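Local coordinates for protein Epf (Streptococcus pyogenes, PDB 4ES8) that acts as a cell-surface adhesin, attaching the bacterium to cells through an N-terminal domain that contains a carbohydrate-binding module, at residues A100-T105 against S187-S192; K110-K115 against I211-N216; D130-S135 against S148-Y153; A154-I159 against S177-K182. All blocks are in the same frame, centred on the assembly; numbering follows the deposited sequence. Where two conformers were deposited one is given.

Overall arrangement
All four contacts involve strands of the two facing antiparallel sheets of the larger domain; contact 3 sets a helical turn against one of them. Contact 1 pairs strands 97-105 and 186-194, and contact 3 adds 127-135, the neighbour of 186-194 in the same sheet; their centres are about 10 Å apart. Contacts 2 and 4, centres about 9 Å apart, belong to the other sheet, where 113-123 lies beside 172-180. Contacts 1 and 2, centres about 18 Å apart, touch where T105 packs on I211. Their segments alternate along the chain, while contacts 3 and 4 follow one another within the span both enclose. Consecutive strands thus often switch sheets, which ties the sandwich together. Contact 2 lies at the end facing the C-terminal domain.

Contact 1: residues A100-T105 against S187-S192; sequences AFKVNT and SLVLLS
K102 lays its aliphatic chain over S187 and along V189. Its CG and CD pass close to the serine hydroxyl, with CD 3.3 Å from S187 OG, and CE then runs beside V189 CG2 at 3.9 Å, the two side chains pointing the same way. The lysine is extended beyond CG, which carries NZ past both residues to the carbonyl oxygen of S135; S187 OG bonds to that same oxygen, so one acceptor gathers both polar ends. On the same face, A100 CB sits against L191, 3.9 Å from its CG, and N104 OD1 lies near S187 CB while accepting a bond from F137 N.

The backbones form a regular antiparallel pair inside one sheet of a beta-sandwich, the arrangement found in many carbohydrate-binding modules. F101 with L190 and V103 with L188 are the hydrogen-bonded pairs; the bond from V103 N to L188 O measures 3.0 Å and is nearly straight at 172°. Between them, K102 with V189 is a non-hydrogen-bonded pair, and the CA of V189 comes within 3.3 Å of F101 O in a CA-H...O contact.

F101, V103, L188 and L190 occupy the other face, turned to the sandwich core. F101 and L190 meet through their CB atoms, 4.4 Å apart, and the phenylalanine ring continues onto I85 and A87. V103 CG2 approaches L190 CD1 at 4.2 Å, the two side chains inclined to each other. L188 and L190 rest on L209 and F206 of strand 202-213 in the facing sheet.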
loop_
_atom_site.group_PDB
_atom_site.type_symbol
_atom_site.label_atom_id
_atom_site.label_comp_id
_atom_site.label_asym_id
_atom_site.label_seq_id
_atom_site.Cartn_x
_atom_site.Cartn_y
_atom_site.Cartn_z
ATOM N N ALA A 100 -7.313 13.887 13.213
ATOM C CA ALA A 100 -6.783 13.014 12.172
ATOM C C ALA A 100 -7.609 11.764 12.105
ATOM O O ALA A 100 -8.037 11.246 13.149
ATOM C CB ALA A 100 -5.336 12.662 12.446
ATOM N N PHE A 101 -7.781 11.248 10.892
ATOM C CA PHE A 101 -8.424 9.959 10.678
ATOM C C PHE A 101 -7.428 8.946 10.138
ATOM O O PHE A 101 -6.502 9.307 9.406
ATOM C CB PHE A 101 -9.575 10.095 9.670
ATOM C CG PHE A 101 -10.605 11.107 10.113
ATOM C CD1 PHE A 101 -11.350 10.906 11.268
ATOM C CD2 PHE A 101 -10.853 12.248 9.354
ATOM C CE1 PHE A 101 -12.291 11.849 11.685
ATOM C CE2 PHE A 101 -11.796 13.180 9.765
ATOM C CZ PHE A 101 -12.529 12.968 10.919
ATOM N N LYS A 102 -7.631 7.666 10.456
ATOM C CA LYS A 102 -6.862 6.606 9.831
ATOM C C LYS A 102 -7.833 5.726 9.089
ATOM O O LYS A 102 -8.759 5.163 9.699
ATOM C CB LYS A 102 -6.041 5.786 10.854
ATOM C CG LYS A 102 -4.737 6.471 11.229
ATOM C CD LYS A 102 -3.869 5.553 12.111
ATOM C CE LYS A 102 -2.438 5.992 12.102
ATOM N NZ LYS A 102 -1.550 4.987 12.791
ATOM N N VAL A 103 -7.661 5.630 7.774
ATOM C CA VAL A 103 -8.468 4.726 6.945
ATOM C C VAL A 103 -7.570 3.559 6.596
ATOM O O VAL A 103 -6.500 3.721 5.981
ATOM C CB VAL A 103 -9.052 5.418 5.714
ATOM C CG1 VAL A 103 -9.855 4.404 4.902
ATOM C CG2 VAL A 103 -9.962 6.566 6.137
ATOM N N ASN A 104 -7.945 2.383 7.106
ATOM C CA ASN A 104 -7.105 1.207 6.995
ATOM C C ASN A 104 -7.097 0.555 5.619
ATOM O O ASN A 104 -8.063 0.671 4.860
ATOM C CB ASN A 104 -7.534 0.148 8.008
ATOM C CG ASN A 104 -7.049 0.429 9.411
ATOM O OD1 ASN A 104 -6.338 1.407 9.686
ATOM N ND2 ASN A 104 -7.454 -0.429 10.346
ATOM N N THR A 105 -5.986 -0.091 5.308
ATOM C CA THR A 105 -5.866 -0.952 4.141
ATOM C C THR A 105 -5.988 -2.405 4.585
ATOM O O THR A 105 -5.871 -2.719 5.787
ATOM C CB THR A 105 -4.497 -0.764 3.429
ATOM O OG1 THR A 105 -3.468 -1.387 4.217
ATOM C CG2 THR A 105 -4.144 0.729 3.199
ATOM N N SER A 187 -2.368 2.402 7.099
ATOM C CA SER A 187 -3.468 3.344 6.966
ATOM C C SER A 187 -3.032 4.549 6.150
ATOM O O SER A 187 -1.846 4.910 6.101
ATOM C CB SER A 187 -3.991 3.813 8.330
ATOM O OG SER A 187 -3.034 4.575 9.047
ATOM N N LEU A 188 -4.013 5.154 5.509
ATOM C CA LEU A 188 -3.913 6.496 4.979
ATOM C C LEU A 188 -4.318 7.398 6.128
ATOM O O LEU A 188 -5.417 7.219 6.681
ATOM C CB LEU A 188 -4.814 6.715 3.744
ATOM C CG LEU A 188 -4.936 8.188 3.287
ATOM C CD1 LEU A 188 -3.593 8.757 2.784
ATOM C CD2 LEU A 188 -5.942 8.323 2.160
ATOM N N VAL A 189 -3.444 8.323 6.524
ATOM C CA VAL A 189 -3.737 9.263 7.603
ATOM C C VAL A 189 -4.182 10.584 6.999
ATOM O O VAL A 189 -3.440 11.199 6.227
ATOM C CB VAL A 189 -2.542 9.463 8.575
ATOM C CG1 VAL A 189 -3.040 10.117 9.874
ATOM C CG2 VAL A 189 -1.877 8.125 8.882
ATOM N N LEU A 190 -5.413 10.981 7.323
ATOM C CA LEU A 190 -6.023 12.213 6.782
ATOM C C LEU A 190 -6.064 13.238 7.898
ATOM O O LEU A 190 -6.878 13.104 8.827
ATOM C CB LEU A 190 -7.430 11.906 6.271
ATOM C CG LEU A 190 -7.452 10.928 5.084
ATOM C CD1 LEU A 190 -8.838 10.388 4.874
ATOM C CD2 LEU A 190 -6.926 11.585 3.800
ATOM N N LEU A 191 -5.130 14.204 7.871
ATOM C CA LEU A 191 -4.991 15.159 8.959
ATOM C C LEU A 191 -5.459 16.529 8.595
ATOM O O LEU A 191 -5.244 16.991 7.474
ATOM C CB LEU A 191 -3.515 15.267 9.436
ATOM C CG LEU A 191 -2.821 13.936 9.744
ATOM C CD1 LEU A 191 -1.954 13.503 8.576
ATOM C CD2 LEU A 191 -1.953 14.056 10.992
ATOM N N SER A 192 -6.076 17.209 9.571
ATOM C CA SER A 192 -6.455 18.612 9.365
ATOM C C SER A 192 -6.216 19.374 10.644
ATOM O O SER A 192 -6.068 18.774 11.716
ATOM C CB SER A 192 -7.907 18.738 8.906
ATOM O OG SER A 192 -8.832 18.183 9.827
#

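Contact 2: residues K110-K115 against I211-N216; sequences KDHDYK and IIDVTN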
loop_
_atom_site.group_PDB
_atom_site.type_symbol
_atom_site.label_atom_id
_atom_site.label_comp_id
_atom_site.label_asym_id
_atom_site.label_seq_id
_atom_site.Cartn_x
_atom_site.Cartn_y
_atom_site.Cartn_z
ATOM N N LYS A 110 5.357 -6.626 2.005
ATOM C CA LYS A 110 6.577 -5.858 2.279
ATOM C C LYS A 110 7.301 -5.552 0.973
ATOM O O LYS A 110 7.441 -6.438 0.121
ATOM C CB LYS A 110 7.503 -6.684 3.188
ATOM C CG LYS A 110 8.785 -5.937 3.604
ATOM C CD LYS A 110 9.669 -6.741 4.568
ATOM C CE LYS A 110 10.402 -7.883 3.890
ATOM N NZ LYS A 110 11.377 -8.543 4.813
ATOM N N ASP A 111 7.753 -4.296 0.818
ATOM C CA ASP A 111 8.578 -3.862 -0.300
ATOM C C ASP A 111 7.827 -3.862 -1.649
ATOM O O ASP A 111 8.447 -3.945 -2.697
ATOM C CB ASP A 111 9.868 -4.707 -0.380
ATOM C CG ASP A 111 11.004 -4.113 -1.177
ATOM O OD1 ASP A 111 11.234 -2.888 -1.066
ATOM O OD2 ASP A 111 11.708 -4.885 -1.857
ATOM N N HIS A 112 6.492 -3.725 -1.613
ATOM C CA HIS A 112 5.686 -3.541 -2.812
ATOM C C HIS A 112 5.353 -2.046 -2.902
ATOM O O HIS A 112 5.453 -1.328 -1.893
ATOM C CB HIS A 112 4.414 -4.401 -2.737
ATOM C CG HIS A 112 4.536 -5.764 -3.367
ATOM N ND1 HIS A 112 3.462 -6.332 -4.039
ATOM C CD2 HIS A 112 5.576 -6.636 -3.382
ATOM C CE1 HIS A 112 3.866 -7.532 -4.431
ATOM N NE2 HIS A 112 5.131 -7.775 -4.041
ATOM N N ASP A 113 4.980 -1.587 -4.099
ATOM C CA ASP A 113 4.616 -0.204 -4.376
ATOM C C ASP A 113 3.109 -0.090 -4.470
ATOM O O ASP A 113 2.466 -0.960 -5.090
ATOM C CB ASP A 113 5.272 0.252 -5.680
ATOM C CG ASP A 113 6.781 0.330 -5.580
ATOM O OD1 ASP A 113 7.272 0.828 -4.576
ATOM O OD2 ASP A 113 7.460 -0.170 -6.483
ATOM N N TYR A 114 2.541 0.979 -3.864
ATOM C CA TYR A 114 1.096 1.168 -3.847
ATOM C C TYR A 114 0.723 2.561 -4.305
ATOM O O TYR A 114 1.534 3.499 -4.208
ATOM C CB TYR A 114 0.533 0.900 -2.442
ATOM C CG TYR A 114 0.696 -0.553 -2.044
ATOM C CD1 TYR A 114 -0.250 -1.505 -2.415
ATOM C CD2 TYR A 114 1.840 -0.992 -1.371
ATOM C CE1 TYR A 114 -0.081 -2.857 -2.100
ATOM C CE2 TYR A 114 2.023 -2.342 -1.057
ATOM C CZ TYR A 114 1.065 -3.268 -1.429
ATOM O OH TYR A 114 1.258 -4.597 -1.115
ATOM N N LYS A 115 -0.503 2.675 -4.827
ATOM C CA LYS A 115 -1.064 3.935 -5.304
ATOM C C LYS A 115 -2.401 4.162 -4.628
ATOM O O LYS A 115 -3.333 3.389 -4.863
ATOM C CB LYS A 115 -1.231 3.923 -6.835
ATOM C CG LYS A 115 -1.930 5.169 -7.400
ATOM C CD LYS A 115 -2.347 4.980 -8.865
ATOM C CE LYS A 115 -2.867 6.272 -9.463
ATOM N NZ LYS A 115 -3.267 6.115 -10.890
ATOM N N ILE A 211 -6.984 2.052 -2.994
ATOM C CA ILE A 211 -5.547 1.778 -3.006
ATOM C C ILE A 211 -5.323 0.541 -3.851
ATOM O O ILE A 211 -6.042 -0.447 -3.691
ATOM C CB ILE A 211 -4.884 1.667 -1.612
ATOM C CG1 ILE A 211 -3.361 1.428 -1.721
ATOM C CG2 ILE A 211 -5.570 0.602 -0.722
ATOM C CD1 ILE A 211 -2.626 1.323 -0.353
ATOM N N ILE A 212 -4.308 0.560 -4.714
ATOM C CA ILE A 212 -3.977 -0.610 -5.530
ATOM C C ILE A 212 -2.494 -0.844 -5.501
ATOM O O ILE A 212 -1.710 0.100 -5.299
ATOM C CB ILE A 212 -4.459 -0.475 -6.999
ATOM C CG1 ILE A 212 -3.890 0.792 -7.689
ATOM C CG2 ILE A 212 -6.006 -0.513 -7.046
ATOM C CD1 ILE A 212 -3.894 0.705 -9.237
ATOM N N ASP A 213 -2.109 -2.102 -5.689
ATOM C CA ASP A 213 -0.710 -2.469 -5.816
ATOM C C ASP A 213 -0.249 -2.065 -7.222
ATOM O O ASP A 213 -0.935 -2.379 -8.197
ATOM C CB ASP A 213 -0.584 -3.976 -5.575
ATOM C CG ASP A 213 0.844 -4.458 -5.421
ATOM O OD1 ASP A 213 1.701 -4.016 -6.191
ATOM O OD2 ASP A 213 1.094 -5.276 -4.517
ATOM N N VAL A 214 0.880 -1.329 -7.325
ATOM C CA VAL A 214 1.400 -0.907 -8.643
ATOM C C VAL A 214 2.852 -1.377 -8.818
ATOM O O VAL A 214 3.597 -0.832 -9.643
ATOM C CB VAL A 214 1.278 0.620 -8.846
ATOM C CG1 VAL A 214 -0.182 1.025 -8.975
ATOM C CG2 VAL A 214 1.978 1.392 -7.726
ATOM N N THR A 215 3.234 -2.430 -8.085
ATOM C CA THR A 215 4.581 -2.971 -8.150
ATOM C C THR A 215 4.942 -3.437 -9.563
ATOM O O THR A 215 4.200 -4.191 -10.175
ATOM C CB THR A 215 4.675 -4.152 -7.192
ATOM O OG1 THR A 215 4.284 -3.717 -5.880
ATOM C CG2 THR A 215 6.049 -4.748 -7.143
ATOM N N ASN A 216 6.132 -3.057 -10.034
ATOM C CA ASN A 216 6.625 -3.571 -11.308
ATOM C C ASN A 216 7.158 -4.968 -11.111
ATOM O O ASN A 216 7.846 -5.234 -10.117
ATOM C CB ASN A 216 7.730 -2.675 -11.868
ATOM C CG ASN A 216 7.211 -1.333 -12.293
ATOM O OD1 ASN A 216 6.192 -1.228 -12.982
ATOM N ND2 ASN A 216 7.901 -0.287 -11.869
HETATM O O HOH W 1 7.821 -1.483 -8.571
HETATM O O HOH W 2 -0.370 -6.222 -2.470
#
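H112 reaches across to both D213 and T215. Its CB starts 3.2 Å from T215 OG1, and CG stays close to that hydroxyl. ND1 then donates a short, straight bond to D213 OD2 (2.6 Å, 177°); the oxygen lies in the ring plane and offers its syn lone pair, although the carboxylate plane is turned 79° from the ring. CE1 also lies near D213 OD2, at 3.6 Å, and CD2 comes nearest T215 OG1. Over one ring face comes T215 CG2, a CH-pi contact 4.2 Å from the centroid. NE2 completes the grip by bonding to E246 O.

D213 is itself held in place: its OD1 takes both T215 N, closing an Asx turn, and T215 OG1. That hydroxyl also accepts from D113 N at 2.9 Å, so it links the two segments. A water joins D213 OD2 to Y114 OH, which also bonds to I109 N. Y114 CB rests on I211 CD1 at 3.8 Å.

Further along, K115 and I212 form a hydrogen-bonded antiparallel pair, and V214 N donates to D113 O. Strands 113-123 and 202-213 meet here at one end of their sheet, with 172-180 beside 113-123 and Q297 of strand 290-297 in the next domain touching H112 and T215.

Contact 3: residues D130-S135 against S148-Y153; sequences DYRIGS and SDESKY
E150 reaches over the edge of strand 127-135 and divides its carboxylate between two donors of the strand. OE1 takes R132 NH1 in a salt bridge of 3.0 Å; the oxygen lies in the guanidinium plane, while the carboxylate is turned 57° from it. OE2 accepts the backbone N of I133 at 2.9 Å, on its anti side. Both donors stand out of the carboxylate plane. With CG anti to the backbone N (chi1 -179°) and the chain extended, the glutamate reaches the strand from the weakly bonded helical turn about 150-153. In the conformer given, Y153 at the end of that turn lays one ring face over S135: S135 N stands 3.5 Å above the ring plane, offset toward the rim, and S135 CB makes a CH-pi contact 4.0 Å from the centroid.

A second shell fixes these groups. R132 bends at chi2, and its NE bonds to D130 OD2 at 2.8 Å. Q164 NE2 adds another donor to E150 OE2, and V189 and L191 of the neighbouring strand hold the backbone of 127-135.

D130, R132 and E150 thus form a salt-bridge network with the arginine between two acids. Its positive charge probably favours the ionised form of both, and bonds at NE and NH1 restrain the guanidinium from rotating.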
loop_
_atom_site.group_PDB
_atom_site.type_symbol
_atom_site.label_atom_id
_atom_site.label_comp_id
_atom_site.label_asym_id
_atom_site.label_seq_id
_atom_site.Cartn_x
_atom_site.Cartn_y
_atom_site.Cartn_z
ATOM N N ASP A 130 -2.992 17.718 5.870
ATOM C CA ASP A 130 -1.802 16.905 5.593
ATOM C C ASP A 130 -2.262 15.484 5.279
ATOM O O ASP A 130 -3.334 15.065 5.741
ATOM C CB ASP A 130 -0.810 16.913 6.779
ATOM C CG ASP A 130 0.584 16.349 6.466
ATOM O OD1 ASP A 130 0.899 16.140 5.262
ATOM O OD2 ASP A 130 1.344 16.088 7.421
ATOM N N TYR A 131 -1.467 14.767 4.492
ATOM C CA TYR A 131 -1.719 13.359 4.129
ATOM C C TYR A 131 -0.474 12.565 4.474
ATOM O O TYR A 131 0.619 12.921 4.029
ATOM C CB TYR A 131 -2.020 13.171 2.635
ATOM C CG TYR A 131 -3.027 14.119 2.013
ATOM C CD1 TYR A 131 -4.285 14.318 2.588
ATOM C CD2 TYR A 131 -2.770 14.728 0.788
ATOM C CE1 TYR A 131 -5.240 15.129 1.970
ATOM C CE2 TYR A 131 -3.713 15.534 0.165
ATOM C CZ TYR A 131 -4.947 15.739 0.764
ATOM O OH TYR A 131 -5.869 16.556 0.157
ATOM N N ARG A 132 -0.633 11.506 5.253
ATOM C CA ARG A 132 0.507 10.693 5.633
ATOM C C ARG A 132 0.192 9.234 5.524
ATOM O O ARG A 132 -0.976 8.872 5.452
ATOM C CB ARG A 132 0.902 10.993 7.096
ATOM C CG ARG A 132 1.421 12.413 7.365
ATOM C CD ARG A 132 2.886 12.588 7.006
ATOM N NE ARG A 132 3.242 14.004 7.097
ATOM C CZ ARG A 132 4.442 14.471 6.786
ATOM N NH1 ARG A 132 5.384 13.649 6.327
ATOM N NH2 ARG A 132 4.704 15.772 6.895
ATOM N N ILE A 133 1.233 8.390 5.564
ATOM C CA ILE A 133 1.053 6.944 5.689
ATOM C C ILE A 133 1.342 6.605 7.148
ATOM O O ILE A 133 2.241 7.203 7.758
ATOM C CB ILE A 133 1.961 6.139 4.723
ATOM C CG1 ILE A 133 1.811 6.649 3.268
ATOM C CG2 ILE A 133 1.672 4.617 4.822
ATOM C CD1 ILE A 133 0.406 6.598 2.689
ATOM N N GLY A 134 0.602 5.658 7.708
ATOM C CA GLY A 134 0.880 5.263 9.075
ATOM C C GLY A 134 0.555 3.806 9.331
ATOM O O GLY A 134 0.139 3.075 8.427
ATOM N N SER A 135 0.735 3.388 10.594
ATOM C CA SER A 135 0.298 2.050 10.984
ATOM C C SER A 135 -1.224 1.949 10.851
ATOM O O SER A 135 -1.927 2.965 10.902
ATOM C CB SER A 135 0.673 1.798 12.442
ATOM O OG SER A 135 0.117 2.789 13.291
ATOM N N SER A 148 5.487 11.638 12.729
ATOM C CA SER A 148 6.884 11.289 12.431
ATOM C C SER A 148 7.134 9.763 12.399
ATOM O O SER A 148 8.219 9.358 11.972
ATOM C CB SER A 148 7.814 11.956 13.442
ATOM O OG SER A 148 7.568 11.464 14.744
ATOM N N ASP A 149 6.144 8.914 12.779
ATOM C CA ASP A 149 6.295 7.445 12.674
ATOM C C ASP A 149 6.190 6.986 11.196
ATOM O O ASP A 149 6.423 5.814 10.912
ATOM C CB ASP A 149 5.222 6.688 13.492
ATOM C CG ASP A 149 5.222 6.853 15.012
ATOM O OD1 ASP A 149 6.308 7.137 15.582
ATOM O OD2 ASP A 149 4.142 6.644 15.636
ATOM N N GLU A 150 5.777 7.876 10.268
ATOM C CA GLU A 150 5.592 7.491 8.862
ATOM C C GLU A 150 6.787 6.729 8.304
ATOM O O GLU A 150 6.592 5.738 7.595
ATOM C CB GLU A 150 5.354 8.742 8.019
ATOM C CG GLU A 150 5.127 8.483 6.535
ATOM C CD GLU A 150 4.818 9.755 5.779
ATOM O OE1 GLU A 150 5.655 10.698 5.837
ATOM O OE2 GLU A 150 3.745 9.804 5.125
ATOM N N SER A 151 8.017 7.185 8.613
ATOM C CA SER A 151 9.201 6.570 8.034
ATOM C C SER A 151 9.474 5.149 8.554
ATOM O O SER A 151 10.388 4.499 8.041
ATOM C CB SER A 151 10.423 7.456 8.213
ATOM O OG SER A 151 10.690 7.621 9.593
ATOM N N LYS A 152 8.710 4.672 9.544
ATOM C CA LYS A 152 8.809 3.284 9.997
ATOM C C LYS A 152 7.987 2.362 9.102
ATOM O O LYS A 152 8.244 1.148 9.076
ATOM C CB LYS A 152 8.244 3.138 11.436
ATOM C CG LYS A 152 9.002 3.876 12.525
ATOM C CD LYS A 152 8.224 3.730 13.834
ATOM C CE LYS A 152 8.796 4.553 14.964
ATOM N NZ LYS A 152 7.988 4.409 16.203
ATOM N N TYR A 153 6.983 2.917 8.369
ATOM C CA TYR A 153 6.043 2.097 7.585
ATOM C C TYR A 153 6.160 2.260 6.082
ATOM O O TYR A 153 5.836 1.321 5.349
ATOM C CB TYR A 153 4.596 2.410 8.010
ATOM C CG TYR A 153 4.426 2.446 9.514
ATOM C CD1 TYR A 153 4.499 1.279 10.276
ATOM C CD2 TYR A 153 4.242 3.649 10.183
ATOM C CE1 TYR A 153 4.363 1.310 11.662
ATOM C CE2 TYR A 153 4.115 3.695 11.573
ATOM C CZ TYR A 153 4.182 2.522 12.309
ATOM O OH TYR A 153 4.043 2.556 13.676
#

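Contact 4: residues A154-I159 against S177-K182; sequences ASNVKI and SFRTLK. With NA (sodium ion), chain F.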
loop_
_atom_site.group_PDB
_atom_site.type_symbol
_atom_site.label_atom_id
_atom_site.label_comp_id
_atom_site.label_asym_id
_atom_site.label_seq_id
_atom_site.Cartn_x
_atom_site.Cartn_y
_atom_site.Cartn_z
ATOM N N ALA A 154 6.582 3.438 5.609
ATOM C CA ALA A 154 6.640 3.688 4.195
ATOM C C ALA A 154 7.858 4.477 3.821
ATOM O O ALA A 154 8.332 5.328 4.594
ATOM C CB ALA A 154 5.391 4.484 3.795
ATOM N N SER A 155 8.357 4.186 2.622
ATOM C CA SER A 155 9.397 4.975 1.995
ATOM C C SER A 155 8.875 5.573 0.688
ATOM O O SER A 155 7.824 5.150 0.145
ATOM C CB SER A 155 10.642 4.140 1.726
ATOM O OG SER A 155 10.373 3.197 0.707
ATOM N N ASN A 156 9.602 6.587 0.179
ATOM C CA ASN A 156 9.319 7.178 -1.133
ATOM C C ASN A 156 7.885 7.717 -1.233
ATOM O O ASN A 156 7.262 7.614 -2.303
ATOM C CB ASN A 156 9.569 6.129 -2.238
ATOM C CG ASN A 156 10.940 5.481 -2.142
ATOM O OD1 ASN A 156 11.966 6.122 -2.339
ATOM N ND2 ASN A 156 10.994 4.201 -1.812
ATOM N N VAL A 157 7.354 8.298 -0.139
ATOM C CA VAL A 157 5.977 8.838 -0.189
ATOM C C VAL A 157 5.950 10.043 -1.100
ATOM O O VAL A 157 6.822 10.926 -0.996
ATOM C CB VAL A 157 5.445 9.192 1.210
ATOM C CG1 VAL A 157 4.014 9.749 1.124
ATOM C CG2 VAL A 157 5.510 7.981 2.143
ATOM N N LYS A 158 4.962 10.087 -2.007
ATOM C CA LYS A 158 4.867 11.198 -2.946
ATOM C C LYS A 158 3.418 11.512 -3.248
ATOM O O LYS A 158 2.674 10.628 -3.683
ATOM C CB LYS A 158 5.626 10.881 -4.261
ATOM C CG LYS A 158 5.498 11.939 -5.370
ATOM C CD LYS A 158 6.270 11.537 -6.636
ATOM C CE LYS A 158 6.120 12.534 -7.780
ATOM N NZ LYS A 158 6.913 12.098 -8.968
ATOM N N ILE A 159 3.039 12.779 -3.074
ATOM C CA ILE A 159 1.721 13.260 -3.489
ATOM C C ILE A 159 1.913 13.894 -4.854
ATOM O O ILE A 159 2.753 14.811 -4.974
ATOM C CB ILE A 159 1.033 14.266 -2.528
ATOM C CG1 ILE A 159 1.077 13.852 -1.027
ATOM C CG2 ILE A 159 -0.404 14.551 -3.007
ATOM C CD1 ILE A 159 0.856 15.061 -0.103
ATOM N N SER A 177 1.641 7.914 -3.798
ATOM C CA SER A 177 2.295 6.631 -4.027
ATOM C C SER A 177 3.342 6.424 -2.936
ATOM O O SER A 177 3.848 7.400 -2.378
ATOM C CB SER A 177 2.920 6.567 -5.417
ATOM O OG SER A 177 3.879 7.588 -5.632
ATOM N N PHE A 178 3.625 5.159 -2.602
ATOM C CA PHE A 178 4.612 4.855 -1.579
ATOM C C PHE A 178 5.032 3.415 -1.712
ATOM O O PHE A 178 4.342 2.615 -2.350
ATOM C CB PHE A 178 4.090 5.125 -0.151
ATOM C CG PHE A 178 2.979 4.206 0.285
ATOM C CD1 PHE A 178 1.669 4.412 -0.148
ATOM C CD2 PHE A 178 3.239 3.118 1.112
ATOM C CE1 PHE A 178 0.643 3.541 0.241
ATOM C CE2 PHE A 178 2.207 2.256 1.507
ATOM C CZ PHE A 178 0.917 2.479 1.073
ATOM N N ARG A 179 6.134 3.086 -1.056
ATOM C CA ARG A 179 6.628 1.707 -0.969
ATOM C C ARG A 179 6.548 1.250 0.480
ATOM O O ARG A 179 6.948 1.998 1.386
ATOM C CB ARG A 179 8.092 1.633 -1.468
ATOM C CG ARG A 179 8.713 0.251 -1.355
ATOM C CD ARG A 179 10.045 0.177 -2.111
ATOM N NE ARG A 179 9.774 0.073 -3.549
ATOM C CZ ARG A 179 10.703 -0.008 -4.498
ATOM N NH1 ARG A 179 11.993 0.022 -4.182
ATOM N NH2 ARG A 179 10.346 -0.128 -5.770
ATOM N N THR A 180 6.057 0.020 0.732
ATOM C CA THR A 180 6.004 -0.450 2.121
ATOM C C THR A 180 7.367 -0.925 2.664
ATOM O O THR A 180 8.186 -1.512 1.927
ATOM C CB THR A 180 5.055 -1.617 2.223
ATOM O OG1 THR A 180 5.457 -2.620 1.260
ATOM C CG2 THR A 180 3.603 -1.194 2.016
ATOM N N LEU A 181 7.568 -0.718 3.971
ATOM C CA LEU A 181 8.763 -1.197 4.685
ATOM C C LEU A 181 8.441 -2.462 5.486
ATOM O O LEU A 181 9.360 -3.139 5.980
ATOM C CB LEU A 181 9.322 -0.093 5.620
ATOM C CG LEU A 181 9.843 1.144 4.882
ATOM C CD1 LEU A 181 10.258 2.233 5.842
ATOM C CD2 LEU A 181 10.991 0.806 3.882
ATOM N N LYS A 182 7.142 -2.747 5.681
ATOM C CA LYS A 182 6.662 -3.896 6.445
ATOM C C LYS A 182 5.557 -4.628 5.703
ATOM O O LYS A 182 4.970 -4.063 4.787
ATOM C CB LYS A 182 6.061 -3.423 7.798
ATOM C CG LYS A 182 6.995 -2.638 8.720
ATOM C CD LYS A 182 6.287 -2.259 10.016
ATOM C CE LYS A 182 7.240 -1.657 11.024
ATOM N NZ LYS A 182 6.658 -1.651 12.391
HETATM NA NA NA F . 7.538 13.661 -1.666
HETATM O O HOH W 3 6.503 7.134 -4.732
HETATM O O HOH W 4 2.325 9.711 -6.427
HETATM O O HOH W 5 4.899 14.801 -2.295
HETATM O O HOH W 6 6.809 14.026 0.430
#
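A beta bulge interrupts the pairing of 154-159 with 177-180: the register slips by one residue between S155 and K158. The chain turns a corner at S155 and N156, the latter with a positive phi (57°). On one side of the bulge S155 and R179 exchange two backbone bonds, that from R179 N to S155 O being nearly straight at 173°; on the other, K158 and S177 do the same. In the S177 conformer given, a water beside the bulge donates to N156 O and to S177 OG, bridging the two segments, and a second water joins S177 OG to K158 O.

Two small apolar groups gather round F178. A154 CB touches F178 CD2 at 3.7 Å, approaching the ring obliquely, and V157 CG2 lies alongside F178 CB at 3.9 Å. The phenylalanine side chain goes on to meet I133 of the facing sheet and I116 of the adjoining strand. S155 and R179 share a face of the sheet, with S155 OG 3.5 Å from R179 CB, and the N156 amide runs beside the arginine, its plane 81° from the guanidinium. R179 carries its charge onward to D113 in a salt bridge. Past the strand, L181 CD2 packs on S155 CB at 4.0 Å.

Near the bulge a sodium ion is bound by V157 O at 2.9 Å and by two waters, one of which also accepts from I159 N. The whole is a bulged, antiparallel outermost strand of a beta-sandwich sheet, with 172-180 as its inner neighbour.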